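Local atomic coordinates of DUF2666 domain-containing protein (Pyrococcus furiosus, PDB entry 3V68), a protein that is of uncertain function but probably binds double-stranded DNA. Residues A[187-190]-A[191-195]; A[209-212]-A[213-216]. All blocks are in the same frame, centred on the assembly; numbering follows the deposited sequence.

Interaction 1 of 2, residues A[187-190]-A[191-195]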
loop_
_atom_site.group_PDB
_atom_site.type_symbol
_atom_site.label_atom_id
_atom_site.label_comp_id
_atom_site.label_asym_id
_atom_site.label_seq_id
_atom_site.Cartn_x
_atom_site.Cartn_y
_atom_site.Cartn_z
ATOM N N LYS A 187 -5.439 7.402 -17.048
ATOM C CA LYS A 187 -6.758 7.674 -17.619
ATOM C C LYS A 187 -7.164 6.551 -18.574
ATOM O O LYS A 187 -8.301 6.065 -18.523
ATOM C CB LYS A 187 -6.776 9.032 -18.332
ATOM C CG LYS A 187 -8.095 9.367 -19.010
ATOM C CD LYS A 187 -8.019 10.709 -19.739
ATOM C CE LYS A 187 -9.015 10.772 -20.889
ATOM N NZ LYS A 187 -8.685 9.802 -21.980
ATOM N N LYS A 188 -6.231 6.141 -19.428
ATOM C CA LYS A 188 -6.453 5.036 -20.365
ATOM C C LYS A 188 -6.751 3.732 -19.623
ATOM O O LYS A 188 -7.616 2.951 -20.031
ATOM C CB LYS A 188 -5.228 4.852 -21.266
ATOM C CG LYS A 188 -5.520 4.279 -22.648
ATOM C CD LYS A 188 -6.129 5.339 -23.559
ATOM C CE LYS A 188 -5.752 5.133 -25.020
ATOM N NZ LYS A 188 -4.384 5.658 -25.319
ATOM N N ILE A 189 -6.027 3.509 -18.526
ATOM C CA ILE A 189 -6.231 2.322 -17.700
ATOM C C ILE A 189 -7.631 2.320 -17.079
ATOM O O ILE A 189 -8.297 1.283 -17.043
ATOM C CB ILE A 189 -5.121 2.183 -16.616
ATOM C CG1 ILE A 189 -3.785 1.839 -17.285
ATOM C CG2 ILE A 189 -5.496 1.119 -15.580
ATOM C CD1 ILE A 189 -2.573 1.942 -16.384
ATOM N N VAL A 190 -8.073 3.476 -16.588
ATOM C CA VAL A 190 -9.422 3.581 -16.035
ATOM C C VAL A 190 -10.450 3.212 -17.103
ATOM O O VAL A 190 -11.353 2.406 -16.862
ATOM C CB VAL A 190 -9.706 4.991 -15.463
ATOM C CG1 VAL A 190 -11.197 5.174 -15.160
ATOM C CG2 VAL A 190 -8.871 5.231 -14.212
ATOM N N GLU A 191 -10.288 3.773 -18.295
ATOM C CA GLU A 191 -11.254 3.532 -19.363
ATOM C C GLU A 191 -11.228 2.092 -19.870
ATOM O O GLU A 191 -12.257 1.541 -20.233
ATOM C CB GLU A 191 -11.078 4.549 -20.486
ATOM C CG GLU A 191 -11.534 5.927 -20.037
ATOM C CD GLU A 191 -11.266 7.023 -21.034
ATOM O OE1 GLU A 191 -11.154 6.741 -22.250
ATOM O OE2 GLU A 191 -11.192 8.191 -20.590
ATOM N N TYR A 192 -10.049 1.476 -19.846
ATOM C CA TYR A 192 -9.896 0.069 -20.208
ATOM C C TYR A 192 -10.839 -0.850 -19.411
ATOM O O TYR A 192 -11.415 -1.791 -19.966
ATOM C CB TYR A 192 -8.434 -0.333 -19.996
ATOM C CG TYR A 192 -8.059 -1.737 -20.408
ATOM C CD1 TYR A 192 -7.956 -2.752 -19.460
ATOM C CD2 TYR A 192 -7.767 -2.040 -21.737
ATOM C CE1 TYR A 192 -7.593 -4.041 -19.822
ATOM C CE2 TYR A 192 -7.398 -3.330 -22.112
ATOM C CZ TYR A 192 -7.317 -4.320 -21.149
ATOM O OH TYR A 192 -6.956 -5.593 -21.505
ATOM N N PHE A 193 -11.002 -0.560 -18.119
ATOM C CA PHE A 193 -11.852 -1.365 -17.241
ATOM C C PHE A 193 -13.280 -0.818 -17.103
ATOM O O PHE A 193 -14.051 -1.283 -16.260
ATOM C CB PHE A 193 -11.191 -1.507 -15.863
ATOM C CG PHE A 193 -9.981 -2.396 -15.864
ATOM C CD1 PHE A 193 -10.127 -3.780 -15.830
ATOM C CD2 PHE A 193 -8.697 -1.855 -15.901
ATOM C CE1 PHE A 193 -9.010 -4.615 -15.831
ATOM C CE2 PHE A 193 -7.572 -2.682 -15.892
ATOM C CZ PHE A 193 -7.729 -4.062 -15.864
ATOM N N GLY A 194 -13.623 0.167 -17.935
ATOM C CA GLY A 194 -14.900 0.879 -17.823
ATOM C C GLY A 194 -16.177 0.075 -18.012
ATOM O O GLY A 194 -17.261 0.547 -17.655
ATOM N N GLY A 195 -16.054 -1.133 -18.561
ATOM C CA GLY A 195 -17.193 -2.030 -18.756
ATOM C C GLY A 195 -17.604 -2.825 -17.530
ATOM O O GLY A 195 -18.503 -3.664 -17.605
#
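K187 and E191, one turn apart on helix 186-192, form the charged pair of this contact. Their side chains cross at a slant on an exposed flank, and NZ of K187 lies 3.3 Å from OE2 of E191, a salt bridge whose hydrogen bond is weak. The lysine aims at its partner because its CG stands anti to the backbone N (chi1 177°) and the chain bends only at its last torsion; CE also rests against OE2. Long and charged, both suit a solvent-facing flank.

Backbone bonds carry the last turn. E191 N donates to K187 O at 3.0 Å and Y192 N to K188 O at 2.9 Å. At F193, where helical geometry ends, N is shared weakly between I189 O, at 3.4 Å, and V190 O, at 3.2 Å. G194 N donates to E191 O at 3.0 Å, an oxygen that would crowd any side chain here.

The F193 ring sets its edge, at CD2, against the I189 carbonyl oxygen. Apolar packing joins its CE2 to I189 CG2, 4.3 Å apart, hydrophobic residues suited to burial. I189 also packs on helix 219-231, which F193 touches at M229, along with I208, L211 and F212 of helix 202-213.

Interaction 2 of 2, residues A[209-212]-A[213-216]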
loop_
_atom_site.group_PDB
_atom_site.type_symbol
_atom_site.label_atom_id
_atom_site.label_comp_id
_atom_site.label_asym_id
_atom_site.label_seq_id
_atom_site.Cartn_x
_atom_site.Cartn_y
_atom_site.Cartn_z
ATOM N N VAL A 209 -10.603 -10.480 -14.624
ATOM C CA VAL A 209 -9.241 -11.001 -14.489
ATOM C C VAL A 209 -8.641 -11.258 -15.871
ATOM O O VAL A 209 -7.495 -10.891 -16.136
ATOM C CB VAL A 209 -9.194 -12.273 -13.619
ATOM C CG1 VAL A 209 -7.828 -12.945 -13.714
ATOM C CG2 VAL A 209 -9.492 -11.922 -12.176
ATOM N N GLN A 210 -9.434 -11.862 -16.755
ATOM C CA GLN A 210 -8.994 -12.102 -18.121
ATOM C C GLN A 210 -8.656 -10.797 -18.841
ATOM O O GLN A 210 -7.628 -10.694 -19.505
ATOM C CB GLN A 210 -10.051 -12.895 -18.889
ATOM C CG GLN A 210 -9.636 -13.274 -20.303
ATOM C CD GLN A 210 -8.461 -14.236 -20.350
ATOM O OE1 GLN A 210 -8.247 -15.031 -19.434
ATOM N NE2 GLN A 210 -7.694 -14.169 -21.427
ATOM N N LEU A 211 -9.520 -9.793 -18.684
ATOM C CA LEU A 211 -9.261 -8.484 -19.264
ATOM C C LEU A 211 -7.962 -7.881 -18.726
ATOM O O LEU A 211 -7.164 -7.327 -19.489
ATOM C CB LEU A 211 -10.446 -7.537 -19.041
ATOM C CG LEU A 211 -10.354 -6.185 -19.756
ATOM C CD1 LEU A 211 -10.318 -6.341 -21.270
ATOM C CD2 LEU A 211 -11.488 -5.254 -19.339
ATOM N N PHE A 212 -7.737 -8.015 -17.420
ATOM C CA PHE A 212 -6.470 -7.583 -16.853
ATOM C C PHE A 212 -5.274 -8.314 -17.488
ATOM O O PHE A 212 -4.260 -7.690 -17.813
ATOM C CB PHE A 212 -6.427 -7.754 -15.333
ATOM C CG PHE A 212 -5.026 -7.785 -14.796
ATOM C CD1 PHE A 212 -4.328 -6.603 -14.581
ATOM C CD2 PHE A 212 -4.377 -9.003 -14.588
ATOM C CE1 PHE A 212 -3.012 -6.627 -14.143
ATOM C CE2 PHE A 212 -3.066 -9.037 -14.149
ATOM C CZ PHE A 212 -2.381 -7.844 -13.922
ATOM N N ARG A 213 -5.394 -9.630 -17.650
ATOM C CA ARG A 213 -4.296 -10.414 -18.217
ATOM C C ARG A 213 -3.967 -10.030 -19.654
ATOM O O ARG A 213 -2.824 -10.158 -20.087
ATOM C CB ARG A 213 -4.575 -11.909 -18.108
ATOM C CG ARG A 213 -4.632 -12.414 -16.683
ATOM C CD ARG A 213 -4.427 -13.912 -16.639
ATOM N NE ARG A 213 -4.770 -14.474 -15.338
ATOM C CZ ARG A 213 -3.977 -14.455 -14.269
ATOM N NH1 ARG A 213 -2.774 -13.894 -14.327
ATOM N NH2 ARG A 213 -4.395 -15.000 -13.137
ATOM N N GLU A 214 -4.966 -9.536 -20.379
ATOM C CA GLU A 214 -4.785 -9.102 -21.753
ATOM C C GLU A 214 -4.268 -7.672 -21.876
ATOM O O GLU A 214 -3.999 -7.206 -22.989
ATOM C CB GLU A 214 -6.098 -9.251 -22.518
ATOM C CG GLU A 214 -6.508 -10.696 -22.698
ATOM C CD GLU A 214 -7.967 -10.862 -23.030
ATOM O OE1 GLU A 214 -8.385 -12.018 -23.239
ATOM O OE2 GLU A 214 -8.697 -9.848 -23.071
ATOM N N PHE A 215 -4.134 -6.978 -20.744
ATOM C CA PHE A 215 -3.669 -5.596 -20.756
ATOM C C PHE A 215 -2.207 -5.533 -21.155
ATOM O O PHE A 215 -1.346 -6.140 -20.514
ATOM C CB PHE A 215 -3.908 -4.910 -19.403
ATOM C CG PHE A 215 -3.317 -3.526 -19.305
ATOM C CD1 PHE A 215 -3.990 -2.425 -19.826
ATOM C CD2 PHE A 215 -2.089 -3.329 -18.680
ATOM C CE1 PHE A 215 -3.440 -1.142 -19.733
ATOM C CE2 PHE A 215 -1.536 -2.052 -18.574
ATOM C CZ PHE A 215 -2.210 -0.958 -19.107
ATOM N N LYS A 216 -1.944 -4.799 -22.228
ATOM C CA LYS A 216 -0.600 -4.651 -22.745
ATOM C C LYS A 216 0.004 -3.399 -22.136
ATOM O O LYS A 216 -0.484 -2.284 -22.351
ATOM C CB LYS A 216 -0.598 -4.582 -24.278
ATOM C CG LYS A 216 -1.159 -5.825 -24.985
ATOM C CD LYS A 216 -2.579 -5.591 -25.492
ATOM C CE LYS A 216 -3.065 -6.729 -26.390
ATOM N NZ LYS A 216 -3.624 -7.886 -25.629
HETATM O O HOH W 1 -1.572 -7.093 -17.807
#
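Bent at chi2 (65°), the side chain of Q210 folds forward along the helix, while E214, with CG anti to its own carbonyl carbon, reaches back: an i to i+4 pair at the C-terminal end of helix 202-213. NE2 of Q210 donates to OE1 of E214 at 2.9 Å along a nearly straight path (169°). The acceptor lies in the amide plane, whereas the donor comes from above the carboxylate, the two planes being 75° apart. A neutral donor and an acidic acceptor match well at this helix end; an alanine in place of E214 would probably leave the Q210 amide without this acceptor and freer to turn.

V209 and R213 run side by side; CG1 of the valine lies 3.8 Å from NE of the arginine and beside NH2, so the methyl rests obliquely against the guanidinium group, and both residues touch L66 of helix 66-73.

In the backbone, R213 N donates to V209 O at 2.9 Å and E214 N to Q210 O at 3.0 Å, before F215 N turns to F212 O. F212, an aromatic suited to burial, packs on A225 and A226. One water donates to both F212 O, at 2.8 Å, and F215 O, at 2.9 Å.

From the N terminus, the chain completes its four-stranded antiparallel sheet and the long helix 160-181 before reaching interaction 1, which ends the short helix 186-192. Interaction 2 follows in series, ending helix 202-213 and leading into helix 219-231. Each closes only a local turn; neither nests in the other or crosses it, and their centres lie about 12 Å apart. They meet directly all the same: the phenol OH of Y192 probably hydrogen-bonds L211 O, 2.7 Å away, the Y192 and F215 rings pack edge-to-face, and I189 CG1 touches F215 CZ. Two consecutive helix ends are thus tied together, both against helix 219-231, in the C-terminal half of the chain.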